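Local coordinates for angiopoietin-related protein 4 (Homo sapiens, PDB 6U1U) that mediates the inactivation of lipoprotein lipase, so regulating triglyceride clearance from the blood, and also inhibits proliferation and migration of endothelial cells, at residues 156-161 and 165-170; 58-63 and 140-145; 94-99 and 177-182. All coordinates share one frame; numbering follows the deposited sequence.

In the fold
All three contacts lie in the fibrinogen-like C-terminal domain. Contact 2 ties helix 57-62 to the loop after strand 138-140, contact 1 braces helix 157-160 against the loop before strand 173-174, and contact 3 sets the hairpin between strands 87-94 and 100-109 against residues 177-182. The centres of contacts 1 and 2 are about 11 Å apart and the two touch; the centre of contact 3 is about 20 and 23 Å from those of contacts 1 and 2. Along the chain contact 2 precedes contact 1, which is nested within contact 3; contacts 2 and 3 cross. The loops are thus tied to two helices and a main-sheet hairpin, and palmitic acid touches residues 165-170 directly.

Contact 1: residues 156-161 and 165-170; sequences NCAKSL and WWFGTC. With PLM (palmitic acid), chain B.
The Phe167 ring is filled on both faces: Cys157 SG lies 3.3 Å above one, displaced toward the rim on the CG-CD1 side, and Trp165 CB sits over the centre of the other. Obliquely to the ring, Ala158 CB comes to 3.6 Å from Phe167 CE2, and Leu161 CD1 touches CE1. A flat, apolar phenylalanine suits a slot between a sulfur and a methylene group, and the small Ala158 lets the helix come close. The palmitate chain passes obliquely by the Trp165 and Trp166 rings, with Trp166 O 3.4 Å from its atom CA.

Cys157 SG, 3.7 Å from the Phe167 ring centroid, makes a sulfur-aromatic contact and belongs to a disulfide. It stands opposite its own backbone N (chi1 177°) and joins Cys170 SG at 2.2 Å with a chi3 of 101°. Leu161 CD1 packs on Cys170 SG at 3.6 Å.

Asn156 is the N-cap of the helix. Its OD1 takes the Lys159 N-H at 2.9 Å in a fairly straight bond, although the donor stands above the carbonyl plane. The carboxylate of Asp148 accepts from Ala158 N, another N-H of the first turn.

Thr169 OG1 donates to palmitic acid O1 at 2.8 Å while accepting from Ser171 N. Lys197 also bonds the lipid, and a positive charge there would favour a carboxylate head group. The chemistry therefore divides in two: a disulfide ties helix 157-160 to the loop before strand 173-174 of the fibrinogen C-terminal domain, and a hydroxyl held by Ser171 addresses the lipid.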
loop_
_atom_site.group_PDB
_atom_site.type_symbol
_atom_site.label_atom_id
_atom_site.label_comp_id
_atom_site.label_asym_id
_atom_site.label_seq_id
_atom_site.Cartn_x
_atom_site.Cartn_y
_atom_site.Cartn_z
ATOM N N ASN A 156 -5.027 18.621 7.335
ATOM C CA ASN A 156 -4.706 17.888 6.101
ATOM C C ASN A 156 -3.626 16.879 6.475
ATOM O O ASN A 156 -2.456 17.233 6.667
ATOM C CB ASN A 156 -4.249 18.823 4.975
ATOM C CG ASN A 156 -3.932 18.089 3.666
ATOM O OD1 ASN A 156 -3.460 16.933 3.658
ATOM N ND2 ASN A 156 -4.137 18.785 2.547
ATOM N N CYS A 157 -4.017 15.612 6.574
ATOM C CA CYS A 157 -3.083 14.609 7.067
ATOM C C CYS A 157 -1.935 14.373 6.085
ATOM O O CYS A 157 -0.765 14.335 6.476
ATOM C CB CYS A 157 -3.849 13.316 7.372
ATOM S SG CYS A 157 -2.797 11.983 7.907
ATOM N N ALA A 158 -2.237 14.214 4.799
ATOM C CA ALA A 158 -1.162 13.934 3.862
ATOM C C ALA A 158 -0.177 15.099 3.780
ATOM O O ALA A 158 1.040 14.899 3.675
ATOM C CB ALA A 158 -1.750 13.612 2.485
ATOM N N LYS A 159 -0.678 16.326 3.829
ATOM C CA LYS A 159 0.245 17.458 3.766
ATOM C C LYS A 159 1.124 17.531 5.012
ATOM O O LYS A 159 2.303 17.890 4.929
ATOM C CB LYS A 159 -0.553 18.757 3.584
ATOM C CG LYS A 159 0.241 19.876 2.927
ATOM C CD LYS A 159 -0.631 20.707 1.984
ATOM C CE LYS A 159 -1.068 22.010 2.643
ATOM N NZ LYS A 159 -1.947 22.823 1.730
ATOM N N SER A 160 0.568 17.208 6.182
ATOM C CA SER A 160 1.363 17.295 7.396
ATOM C C SER A 160 2.403 16.188 7.453
ATOM O O SER A 160 3.460 16.370 8.050
ATOM C CB SER A 160 0.448 17.284 8.631
ATOM O OG SER A 160 0.193 15.976 9.085
ATOM N N LEU A 161 2.147 15.055 6.812
ATOM C CA LEU A 161 3.154 14.010 6.769
ATOM C C LEU A 161 3.865 14.052 5.416
ATOM O O LEU A 161 4.436 15.081 5.028
ATOM C CB LEU A 161 2.498 12.653 7.046
ATOM C CG LEU A 161 1.708 12.566 8.357
ATOM C CD1 LEU A 161 1.254 11.103 8.653
ATOM C CD2 LEU A 161 2.489 13.135 9.520
ATOM N N TRP A 165 -1.531 7.874 1.247
ATOM C CA TRP A 165 -1.841 6.714 2.087
ATOM C C TRP A 165 -3.317 6.675 2.415
ATOM O O TRP A 165 -4.049 7.650 2.234
ATOM C CB TRP A 165 -1.025 6.739 3.397
ATOM C CG TRP A 165 -0.966 5.428 4.151
ATOM C CD1 TRP A 165 -1.435 5.171 5.424
ATOM C CD2 TRP A 165 -0.355 4.215 3.698
ATOM N NE1 TRP A 165 -1.145 3.874 5.781
ATOM C CE2 TRP A 165 -0.497 3.259 4.739
ATOM C CE3 TRP A 165 0.289 3.848 2.510
ATOM C CZ2 TRP A 165 -0.030 1.943 4.628
ATOM C CZ3 TRP A 165 0.799 2.537 2.395
ATOM C CH2 TRP A 165 0.629 1.594 3.447
ATOM N N TRP A 166 -3.741 5.515 2.940
ATOM C CA TRP A 166 -5.081 5.345 3.511
ATOM C C TRP A 166 -4.995 5.799 4.958
ATOM O O TRP A 166 -4.840 5.006 5.889
ATOM C CB TRP A 166 -5.519 3.890 3.417
ATOM C CG TRP A 166 -5.709 3.391 2.012
ATOM C CD1 TRP A 166 -6.798 3.591 1.204
ATOM C CD2 TRP A 166 -4.796 2.577 1.267
ATOM N NE1 TRP A 166 -6.606 2.951 -0.016
ATOM C CE2 TRP A 166 -5.386 2.325 0.008
ATOM C CE3 TRP A 166 -3.515 2.075 1.534
ATOM C CZ2 TRP A 166 -4.741 1.579 -0.993
ATOM C CZ3 TRP A 166 -2.873 1.331 0.544
ATOM C CH2 TRP A 166 -3.476 1.102 -0.706
ATOM N N PHE A 167 -5.042 7.118 5.143
ATOM C CA PHE A 167 -4.857 7.703 6.473
ATOM C C PHE A 167 -6.171 7.559 7.268
ATOM O O PHE A 167 -6.976 8.477 7.376
ATOM C CB PHE A 167 -4.430 9.166 6.323
ATOM C CG PHE A 167 -3.034 9.391 5.733
ATOM C CD1 PHE A 167 -1.875 9.036 6.418
ATOM C CD2 PHE A 167 -2.879 10.025 4.510
ATOM C CE1 PHE A 167 -0.643 9.291 5.881
ATOM C CE2 PHE A 167 -1.623 10.277 3.955
ATOM C CZ PHE A 167 -0.502 9.912 4.647
ATOM N N GLY A 168 -6.413 6.369 7.827
ATOM C CA GLY A 168 -7.607 6.190 8.657
ATOM C C GLY A 168 -7.563 7.004 9.944
ATOM O O GLY A 168 -8.591 7.489 10.433
ATOM N N THR A 169 -6.397 7.091 10.551
ATOM C CA THR A 169 -5.990 8.173 11.417
ATOM C C THR A 169 -4.711 8.729 10.804
ATOM O O THR A 169 -4.229 8.251 9.767
ATOM C CB THR A 169 -5.741 7.669 12.844
ATOM O OG1 THR A 169 -4.616 6.781 12.814
ATOM C CG2 THR A 169 -6.977 6.931 13.365
ATOM N N CYS A 170 -4.148 9.719 11.443
ATOM C CA CYS A 170 -2.845 10.172 10.995
ATOM C C CYS A 170 -1.741 9.509 11.798
ATOM O O CYS A 170 -0.591 9.948 11.736
ATOM C CB CYS A 170 -2.792 11.700 11.083
ATOM S SG CYS A 170 -1.822 12.578 9.810
HETATM C C1 PLM B . -4.632 4.129 15.156
HETATM O O1 PLM B . -4.127 5.271 15.068
HETATM O O2 PLM B . -4.117 3.204 15.797
HETATM C C2 PLM B . -5.987 3.887 14.501
HETATM C C3 PLM B . -6.317 2.531 13.954
HETATM C C4 PLM B . -7.186 2.617 12.709
HETATM C C5 PLM B . -7.093 1.455 11.759
HETATM C C6 PLM B . -7.392 1.785 10.308
HETATM C C7 PLM B . -6.695 0.895 9.312
HETATM C C8 PLM B . -6.492 1.455 7.928
HETATM C C9 PLM B . -5.159 2.088 7.743
HETATM C CA PLM B . -4.427 1.695 6.529
HETATM C CB PLM B . -3.945 0.299 6.483
HETATM C CC PLM B . -3.591 -0.114 5.111
HETATM C CD PLM B . -2.780 -1.331 5.013
HETATM C CE PLM B . -3.284 -2.421 5.876
HETATM C CF PLM B . -4.047 -3.491 5.198
HETATM C CG PLM B . -5.488 -3.504 5.584
#

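Contact 2: residues 58-63 and 140-145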
loop_
_atom_site.group_PDB
_atom_site.type_symbol
_atom_site.label_atom_id
_atom_site.label_comp_id
_atom_site.label_asym_id
_atom_site.label_seq_id
_atom_site.Cartn_x
_atom_site.Cartn_y
_atom_site.Cartn_z
ATOM N N GLU A 58 -2.593 12.467 -8.885
ATOM C CA GLU A 58 -2.527 11.809 -10.187
ATOM C C GLU A 58 -1.376 10.828 -10.270
ATOM O O GLU A 58 -1.460 9.828 -10.996
ATOM C CB GLU A 58 -2.399 12.854 -11.301
ATOM C CG GLU A 58 -3.717 13.615 -11.574
ATOM C CD GLU A 58 -4.878 12.691 -11.965
ATOM O OE1 GLU A 58 -4.672 11.802 -12.821
ATOM O OE2 GLU A 58 -5.986 12.841 -11.398
ATOM N N ALA A 59 -0.278 11.102 -9.563
ATOM C CA ALA A 59 0.838 10.171 -9.581
ATOM C C ALA A 59 0.502 8.915 -8.793
ATOM O O ALA A 59 0.916 7.813 -9.161
ATOM C CB ALA A 59 2.086 10.812 -8.990
ATOM N N TYR A 60 -0.215 9.069 -7.670
ATOM C CA TYR A 60 -0.589 7.868 -6.922
ATOM C C TYR A 60 -1.645 7.077 -7.673
ATOM O O TYR A 60 -1.753 5.857 -7.499
ATOM C CB TYR A 60 -1.088 8.247 -5.505
ATOM C CG TYR A 60 0.089 8.284 -4.559
ATOM C CD1 TYR A 60 0.565 7.094 -3.966
ATOM C CD2 TYR A 60 0.767 9.460 -4.310
ATOM C CE1 TYR A 60 1.687 7.090 -3.147
ATOM C CE2 TYR A 60 1.893 9.455 -3.469
ATOM C CZ TYR A 60 2.338 8.266 -2.894
ATOM O OH TYR A 60 3.470 8.260 -2.070
ATOM N N LYS A 61 -2.433 7.763 -8.497
ATOM C CA LYS A 61 -3.433 7.081 -9.322
ATOM C C LYS A 61 -2.767 6.284 -10.440
ATOM O O LYS A 61 -3.132 5.122 -10.702
ATOM C CB LYS A 61 -4.394 8.109 -9.930
ATOM C CG LYS A 61 -5.417 7.439 -10.827
ATOM C CD LYS A 61 -6.352 8.465 -11.532
ATOM C CE LYS A 61 -7.317 7.770 -12.502
ATOM N NZ LYS A 61 -8.191 8.774 -13.263
ATOM N N ALA A 62 -1.802 6.913 -11.144
ATOM C CA ALA A 62 -1.194 6.297 -12.323
ATOM C C ALA A 62 -0.043 5.357 -11.991
ATOM O O ALA A 62 0.248 4.442 -12.775
ATOM C CB ALA A 62 -0.647 7.385 -13.253
ATOM N N GLY A 63 0.640 5.587 -10.876
ATOM C CA GLY A 63 1.833 4.830 -10.537
ATOM C C GLY A 63 3.101 5.626 -10.834
ATOM O O GLY A 63 3.115 6.555 -11.659
ATOM N N VAL A 140 -11.913 3.432 4.292
ATOM C CA VAL A 140 -10.897 4.458 4.492
ATOM C C VAL A 140 -10.431 4.939 3.120
ATOM O O VAL A 140 -9.825 4.167 2.374
ATOM C CB VAL A 140 -9.692 3.940 5.301
ATOM C CG1 VAL A 140 -8.707 5.057 5.539
ATOM C CG2 VAL A 140 -10.137 3.353 6.668
ATOM N N PRO A 141 -10.660 6.190 2.748
ATOM C CA PRO A 141 -10.199 6.663 1.432
ATOM C C PRO A 141 -8.695 6.860 1.397
ATOM O O PRO A 141 -8.033 7.070 2.412
ATOM C CB PRO A 141 -10.919 8.013 1.257
ATOM C CG PRO A 141 -11.098 8.504 2.654
ATOM C CD PRO A 141 -11.383 7.242 3.497
ATOM N N PHE A 142 -8.158 6.816 0.179
ATOM C CA PHE A 142 -6.772 7.209 -0.036
ATOM C C PHE A 142 -6.659 8.728 -0.048
ATOM O O PHE A 142 -7.537 9.410 -0.581
ATOM C CB PHE A 142 -6.291 6.656 -1.382
ATOM C CG PHE A 142 -4.810 6.556 -1.495
ATOM C CD1 PHE A 142 -4.156 5.444 -0.949
ATOM C CD2 PHE A 142 -4.065 7.543 -2.144
ATOM C CE1 PHE A 142 -2.785 5.316 -1.057
ATOM C CE2 PHE A 142 -2.682 7.438 -2.255
ATOM C CZ PHE A 142 -2.034 6.323 -1.734
ATOM N N SER A 143 -5.543 9.262 0.469
ATOM C CA SER A 143 -5.359 10.720 0.471
ATOM C C SER A 143 -3.941 11.096 0.066
ATOM O O SER A 143 -2.976 10.423 0.431
ATOM C CB SER A 143 -5.639 11.350 1.878
ATOM O OG SER A 143 -7.021 11.255 2.202
ATOM N N THR A 144 -3.817 12.212 -0.665
ATOM C CA THR A 144 -2.542 12.830 -1.012
ATOM C C THR A 144 -2.637 14.298 -0.603
ATOM O O THR A 144 -3.708 14.774 -0.229
ATOM C CB THR A 144 -2.264 12.752 -2.527
ATOM O OG1 THR A 144 -3.360 13.355 -3.248
ATOM C CG2 THR A 144 -2.140 11.276 -2.961
ATOM N N TRP A 145 -1.517 15.029 -0.687
ATOM C CA TRP A 145 -1.545 16.390 -0.144
ATOM C C TRP A 145 -2.539 17.272 -0.892
ATOM O O TRP A 145 -3.173 18.156 -0.289
ATOM C CB TRP A 145 -0.133 16.990 -0.152
ATOM C CG TRP A 145 0.433 17.251 -1.486
ATOM C CD1 TRP A 145 1.287 16.455 -2.178
ATOM C CD2 TRP A 145 0.183 18.398 -2.319
ATOM N NE1 TRP A 145 1.596 17.029 -3.389
ATOM C CE2 TRP A 145 0.927 18.219 -3.501
ATOM C CE3 TRP A 145 -0.576 19.555 -2.166
ATOM C CZ2 TRP A 145 0.941 19.168 -4.538
ATOM C CZ3 TRP A 145 -0.579 20.493 -3.206
ATOM C CH2 TRP A 145 0.185 20.287 -4.366
#
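From helix 57-62, Tyr60 lays its ring against Phe142 and Thr144 of the 140-145 loop. Before it come Glu58 and Ala59, which work through their backbones: Glu58 O receives Ala62 N at 2.9 Å and Ala59 O receives Gly63 N at 2.8 Å, the i to i+4 bonds that keep this last turn regular up to its end.

Tyr60 CD1 comes to 3.5 Å from Phe142 CZ, and Phe142 is met at its edge, near the ring plane. The two planes are inclined at 46°, with centroids 5.4 Å apart, a tilted pair that is neither stacked nor T-shaped. Phe142 reaches across because its CG stands opposite the backbone N (chi1 -159°), which sends CE2 and CZ to the CB, CG and CD1 of the tyrosine. On the other ortho carbon, Tyr60 CD2 meets the methyl CG2 of Thr144 at 3.7 Å. Threonine suits this place because its methyl packs on the ring while OG1 bonds Asp146. Tyr60 OH is satisfied by Phe53 O, which fixes the far end of the ring. An alanine in place of Tyr60 would probably open a gap beside Phe142 and Thr144 and leave Phe53 O without this hydroxyl.

Lys61 extends to a salt bridge with Glu112, and Gly63 ends the helix with a phi of 102°, a conformation that only glycine adopts easily.

The tyrosine also packs edge-to-face with Trp72 of strand 71-72 and Phe64 of strand 64-65, whereas Phe142, in the loop after strand 138-140, pairs in the same way with Trp166. Through Tyr60, helix 57-62 is packed between strands 64-65 and 71-72 of the main sheet and the 140-145 loop.

Contact 3: residues 94-99 and 177-182; sequences RDWDGN and GQYFRS
Trp96 reaches from the 94-99 loop with the far end of its indole and touches three consecutive residues of 177-182. This is the tight part: CZ2 lies 3.4 Å from the carbonyl oxygen Phe180 O, and CH2 lies 3.7 Å from Tyr179 OH and 3.9 Å from Arg181 CA. Arg181 O hangs above one face of the indole, offset toward the rim, as face packing. A broad indole suits such a place: its CZ2 and CH2 carbons, near Phe180 O and Tyr179 OH, probably make weakly polar contacts with these oxygens.

Torsions put both rings there. The Trp96 CG stands opposite its carbonyl carbon (chi1 -76°), which swings the six-membered ring toward the other loop, while Tyr179 has CG anti to its backbone N (chi1 -163°), which brings its hydroxyl to the indole. The OH is held by Gln207 O, and Trp96 NE1 makes a weak bond to Pro205 O, so the same neighbouring loop positions both.

The other side is loose. Beyond CB, which is 4.3 Å from Trp96 CH2, the Arg181 chain runs out past the indole. Trp96 and Arg181 are themselves exposed, so this side of the contact faces outward.

Order in the Trp96 loop comes from within. Asp95 OD1 accepts Asp97 N at 2.9 Å and Asn99 N at 3.0 Å, from opposite faces of its carboxylate plane, and OD2 makes a salt bridge with Arg200. Asp97 N to OD1 closes an Asx turn, superimposed on a type I beta turn from Asp95 to Gly98. With Asp95 N bonded to Asn99 O and Gly98 at positive phi, the whole is a type I turn with a G1 beta bulge, a classic tip for the beta hairpin that links strands 87-94 and 100-109.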
loop_
_atom_site.group_PDB
_atom_site.type_symbol
_atom_site.label_atom_id
_atom_site.label_comp_id
_atom_site.label_asym_id
_atom_site.label_seq_id
_atom_site.Cartn_x
_atom_site.Cartn_y
_atom_site.Cartn_z
ATOM N N ARG A 94 10.515 -4.369 7.228
ATOM C CA ARG A 94 11.867 -4.744 7.638
ATOM C C ARG A 94 12.446 -3.626 8.491
ATOM O O ARG A 94 12.302 -2.441 8.151
ATOM C CB ARG A 94 12.776 -5.018 6.419
ATOM C CG ARG A 94 14.176 -5.536 6.794
ATOM C CD ARG A 94 15.095 -5.575 5.575
ATOM N NE ARG A 94 14.494 -6.287 4.442
ATOM C CZ ARG A 94 14.781 -6.048 3.160
ATOM N NH1 ARG A 94 15.668 -5.101 2.834
ATOM N NH2 ARG A 94 14.181 -6.759 2.197
ATOM N N ASP A 95 13.089 -3.985 9.607
ATOM C CA ASP A 95 13.658 -2.937 10.434
ATOM C C ASP A 95 15.155 -2.889 10.179
ATOM O O ASP A 95 15.686 -3.593 9.318
ATOM C CB ASP A 95 13.302 -3.115 11.926
ATOM C CG ASP A 95 13.970 -4.331 12.571
ATOM O OD1 ASP A 95 14.964 -4.851 12.028
ATOM O OD2 ASP A 95 13.472 -4.764 13.630
ATOM N N TRP A 96 15.833 -2.021 10.919
ATOM C CA TRP A 96 17.239 -1.777 10.623
ATOM C C TRP A 96 18.159 -2.805 11.254
ATOM O O TRP A 96 19.371 -2.772 11.001
ATOM C CB TRP A 96 17.614 -0.376 11.068
ATOM C CG TRP A 96 17.077 0.656 10.103
ATOM C CD1 TRP A 96 15.881 1.292 10.195
ATOM C CD2 TRP A 96 17.705 1.139 8.913
ATOM N NE1 TRP A 96 15.724 2.141 9.132
ATOM C CE2 TRP A 96 16.829 2.073 8.333
ATOM C CE3 TRP A 96 18.922 0.868 8.274
ATOM C CZ2 TRP A 96 17.132 2.757 7.156
ATOM C CZ3 TRP A 96 19.229 1.553 7.097
ATOM C CH2 TRP A 96 18.336 2.484 6.548
ATOM N N ASP A 97 17.610 -3.739 12.010
ATOM C CA ASP A 97 18.369 -4.894 12.455
ATOM C C ASP A 97 18.102 -6.132 11.610
ATOM O O ASP A 97 18.498 -7.236 11.998
ATOM C CB ASP A 97 18.053 -5.177 13.910
ATOM C CG ASP A 97 18.657 -4.151 14.824
ATOM O OD1 ASP A 97 19.838 -3.814 14.607
ATOM O OD2 ASP A 97 17.947 -3.685 15.742
ATOM N N GLY A 98 17.414 -5.979 10.481
ATOM C CA GLY A 98 17.156 -7.090 9.595
ATOM C C GLY A 98 15.958 -7.951 9.943
ATOM O O GLY A 98 15.693 -8.921 9.221
ATOM N N ASN A 99 15.227 -7.632 11.007
ATOM C CA ASN A 99 14.006 -8.364 11.317
ATOM C C ASN A 99 12.944 -8.034 10.283
ATOM O O ASN A 99 12.825 -6.888 9.859
ATOM C CB ASN A 99 13.481 -7.994 12.697
ATOM C CG ASN A 99 14.509 -8.191 13.782
ATOM O OD1 ASN A 99 14.872 -7.254 14.506
ATOM N ND2 ASN A 99 14.971 -9.423 13.914
ATOM N N GLY A 177 5.779 7.251 3.340
ATOM C CA GLY A 177 6.359 8.482 3.855
ATOM C C GLY A 177 7.799 8.684 3.374
ATOM O O GLY A 177 8.299 7.995 2.491
ATOM N N GLN A 178 8.466 9.673 3.976
ATOM C CA GLN A 178 9.816 10.032 3.542
ATOM C C GLN A 178 10.810 8.990 4.038
ATOM O O GLN A 178 10.763 8.608 5.201
ATOM C CB GLN A 178 10.174 11.420 4.086
ATOM C CG GLN A 178 11.437 12.026 3.469
ATOM C CD GLN A 178 11.683 13.452 3.961
ATOM O OE1 GLN A 178 10.745 14.154 4.349
ATOM N NE2 GLN A 178 12.948 13.871 3.962
ATOM N N TYR A 179 11.693 8.521 3.154
ATOM C CA TYR A 179 12.697 7.537 3.535
ATOM C C TYR A 179 13.784 8.208 4.363
ATOM O O TYR A 179 14.324 9.237 3.948
ATOM C CB TYR A 179 13.326 6.892 2.294
ATOM C CG TYR A 179 14.040 5.603 2.623
ATOM C CD1 TYR A 179 15.358 5.609 3.064
ATOM C CD2 TYR A 179 13.400 4.383 2.516
ATOM C CE1 TYR A 179 16.029 4.439 3.388
ATOM C CE2 TYR A 179 14.069 3.179 2.826
ATOM C CZ TYR A 179 15.383 3.220 3.271
ATOM O OH TYR A 179 16.043 2.055 3.615
ATOM N N PHE A 180 14.114 7.605 5.517
ATOM C CA PHE A 180 15.150 8.087 6.431
ATOM C C PHE A 180 16.149 6.980 6.716
ATOM O O PHE A 180 15.764 5.839 6.985
ATOM C CB PHE A 180 14.580 8.546 7.771
ATOM C CG PHE A 180 13.719 9.756 7.683
ATOM C CD1 PHE A 180 14.144 10.879 6.998
ATOM C CD2 PHE A 180 12.481 9.778 8.295
ATOM C CE1 PHE A 180 13.348 12.002 6.925
ATOM C CE2 PHE A 180 11.681 10.898 8.218
ATOM C CZ PHE A 180 12.110 12.007 7.537
ATOM N N ARG A 181 17.431 7.324 6.679
ATOM C CA ARG A 181 18.462 6.377 7.074
ATOM C C ARG A 181 18.877 6.524 8.536
ATOM O O ARG A 181 19.513 5.603 9.067
ATOM C CB ARG A 181 19.707 6.521 6.167
ATOM C CG ARG A 181 19.411 6.832 4.709
ATOM C CD ARG A 181 20.690 6.936 3.878
ATOM N NE ARG A 181 20.756 8.191 3.126
ATOM C CZ ARG A 181 21.747 8.518 2.296
ATOM N NH1 ARG A 181 22.761 7.678 2.100
ATOM N NH2 ARG A 181 21.723 9.686 1.661
ATOM N N SER A 182 18.547 7.664 9.129
ATOM C CA SER A 182 18.927 7.981 10.521
ATOM C C SER A 182 17.839 8.809 11.202
ATOM O O SER A 182 16.850 9.154 10.553
ATOM C CB SER A 182 20.248 8.684 10.568
ATOM O OG SER A 182 21.263 7.756 10.885
#